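TCR beta chain (Gallus gallus, PDB 6LIR) pairs with the TCR alpha chain in the chicken alpha-beta T-cell receptor, which probably recognises peptide-MHC ligands. Local coordinates at residues T138-A143 / S180-L185. Residues are numbered along the deposited sequence; the frame is centred on the assembly and turned at random.
Sequences TLVCLA and SLTSRL
Val-140 and Thr-182 meet methyl to methyl, Val-140 CG1 lying 3.6 Å from Thr-182 CG2, on the face of the sheet turned to the TCR alpha chain. The antiparallel strands 138-143 and 180-185 are zipped together by six backbone hydrogen bonds in three hydrogen-bonded pairs, Leu-139 with Leu-185, Cys-141 with Ser-183 and Ala-143 with Leu-181. On the Val-140 face the fit is close: Val-140 CG2 lies 3.8 Å from Arg-184 CG, the two side chains running alongside each other. The arginine chain then bends at chi2 (129°) and chi3 (-58°), bringing its guanidinium over Thr-182, whose CG2 sits 3.6 Å from the group's plane, toward its rim. Asp-169 pairs with Arg-184 NH2 in a salt bridge, which probably helps fix that pose. With CG anti to the backbone N (chi1 170°), Leu-142 brings CD1 to 3.6 Å from Thr-182 OG1. The opposite face is looser across the pair, Leu-139 CD1 standing 4.3 Å from Leu-185 CD2, yet it is buried in the core of the immunoglobulin C1-set sandwich. There Cys-141 is disulfide-bonded to Cys-201 in the facing sheet, and Trp-155 packs on Leu-139, Cys-141 and Leu-185 while donating to Ser-183 OG, which also hydrogen-bonds Thr-168 OG1. Within their own sheet the two strands are central, flanked by strand 120-124 beside 136-146 and by strand 166-175 beside 178-188.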
loop_
_atom_site.group_PDB
_atom_site.type_symbol
_atom_site.label_atom_id
_atom_site.label_comp_id
_atom_site.label_asym_id
_atom_site.label_seq_id
_atom_site.Cartn_x
_atom_site.Cartn_y
_atom_site.Cartn_z
ATOM N N THR B 138 3.994 3.547 21.329
ATOM C CA THR B 138 3.437 3.749 20.002
ATOM C C THR B 138 3.554 5.226 19.660
ATOM O O THR B 138 3.025 6.081 20.379
ATOM C CB THR B 138 1.979 3.293 19.926
ATOM O OG1 THR B 138 1.878 1.916 20.312
ATOM C CG2 THR B 138 1.446 3.455 18.505
ATOM N N LEU B 139 4.229 5.518 18.555
ATOM C CA LEU B 139 4.383 6.875 18.057
ATOM C C LEU B 139 3.423 7.048 16.892
ATOM O O LEU B 139 3.515 6.320 15.896
ATOM C CB LEU B 139 5.820 7.144 17.609
ATOM C CG LEU B 139 6.950 6.783 18.571
ATOM C CD1 LEU B 139 8.298 7.083 17.926
ATOM C CD2 LEU B 139 6.797 7.542 19.871
ATOM N N VAL B 140 2.493 7.983 17.023
ATOM C CA VAL B 140 1.502 8.225 15.988
ATOM C C VAL B 140 1.878 9.505 15.260
ATOM O O VAL B 140 1.925 10.588 15.857
ATOM C CB VAL B 140 0.089 8.310 16.578
ATOM C CG1 VAL B 140 -0.936 8.397 15.465
ATOM C CG2 VAL B 140 -0.175 7.098 17.463
ATOM N N CYS B 141 2.143 9.377 13.969
ATOM C CA CYS B 141 2.339 10.516 13.092
ATOM C C CYS B 141 1.047 10.768 12.336
ATOM O O CYS B 141 0.500 9.848 11.721
ATOM C CB CYS B 141 3.490 10.252 12.123
ATOM S SG CYS B 141 3.802 11.579 10.963
ATOM N N LEU B 142 0.572 12.007 12.363
ATOM C CA LEU B 142 -0.659 12.370 11.677
ATOM C C LEU B 142 -0.360 13.427 10.626
ATOM O O LEU B 142 0.184 14.491 10.943
ATOM C CB LEU B 142 -1.710 12.883 12.665
ATOM C CG LEU B 142 -2.965 13.515 12.054
ATOM C CD1 LEU B 142 -3.828 12.473 11.356
ATOM C CD2 LEU B 142 -3.778 14.258 13.109
ATOM N N ALA B 143 -0.739 13.148 9.386
ATOM C CA ALA B 143 -0.740 14.151 8.334
ATOM C C ALA B 143 -2.190 14.511 8.060
ATOM O O ALA B 143 -2.998 13.636 7.738
ATOM C CB ALA B 143 -0.052 13.636 7.071
ATOM N N SER B 180 -6.846 13.305 5.707
ATOM C CA SER B 180 -5.810 13.011 6.685
ATOM C C SER B 180 -5.263 11.608 6.446
ATOM O O SER B 180 -5.891 10.779 5.784
ATOM C CB SER B 180 -6.336 13.137 8.123
ATOM O OG SER B 180 -7.160 12.036 8.465
ATOM N N LEU B 181 -4.090 11.344 7.019
ATOM C CA LEU B 181 -3.452 10.038 6.924
ATOM C C LEU B 181 -2.647 9.805 8.193
ATOM O O LEU B 181 -2.021 10.729 8.714
ATOM C CB LEU B 181 -2.551 9.926 5.684
ATOM C CG LEU B 181 -2.148 8.502 5.282
ATOM C CD1 LEU B 181 -3.301 7.773 4.599
ATOM C CD2 LEU B 181 -0.913 8.509 4.388
ATOM N N THR B 182 -2.666 8.572 8.686
ATOM C CA THR B 182 -2.067 8.241 9.970
ATOM C C THR B 182 -1.058 7.115 9.807
ATOM O O THR B 182 -1.295 6.158 9.067
ATOM C CB THR B 182 -3.147 7.833 10.990
ATOM O OG1 THR B 182 -4.102 8.892 11.129
ATOM C CG2 THR B 182 -2.534 7.537 12.350
ATOM N N SER B 183 0.053 7.219 10.533
ATOM C CA SER B 183 1.049 6.160 10.575
ATOM C C SER B 183 1.496 5.968 12.010
ATOM O O SER B 183 1.752 6.943 12.723
ATOM C CB SER B 183 2.261 6.486 9.695
ATOM O OG SER B 183 3.146 5.381 9.659
ATOM N N ARG B 184 1.572 4.712 12.431
ATOM C CA ARG B 184 1.986 4.352 13.776
ATOM C C ARG B 184 3.286 3.571 13.702
ATOM O O ARG B 184 3.414 2.651 12.887
ATOM C CB ARG B 184 0.897 3.543 14.486
ATOM C CG ARG B 184 -0.323 4.378 14.843
ATOM C CD ARG B 184 -1.625 3.731 14.380
ATOM N NE ARG B 184 -1.641 3.489 12.944
ATOM C CZ ARG B 184 -2.690 3.703 12.155
ATOM N NH1 ARG B 184 -3.824 4.179 12.652
ATOM N NH2 ARG B 184 -2.598 3.444 10.863
ATOM N N LEU B 185 4.258 3.967 14.517
ATOM C CA LEU B 185 5.474 3.194 14.741
ATOM C C LEU B 185 5.478 2.752 16.198
ATOM O O LEU B 185 5.585 3.587 17.103
ATOM C CB LEU B 185 6.720 4.013 14.408
ATOM C CG LEU B 185 8.057 3.477 14.934
ATOM C CD1 LEU B 185 8.345 2.077 14.397
ATOM C CD2 LEU B 185 9.203 4.432 14.599
#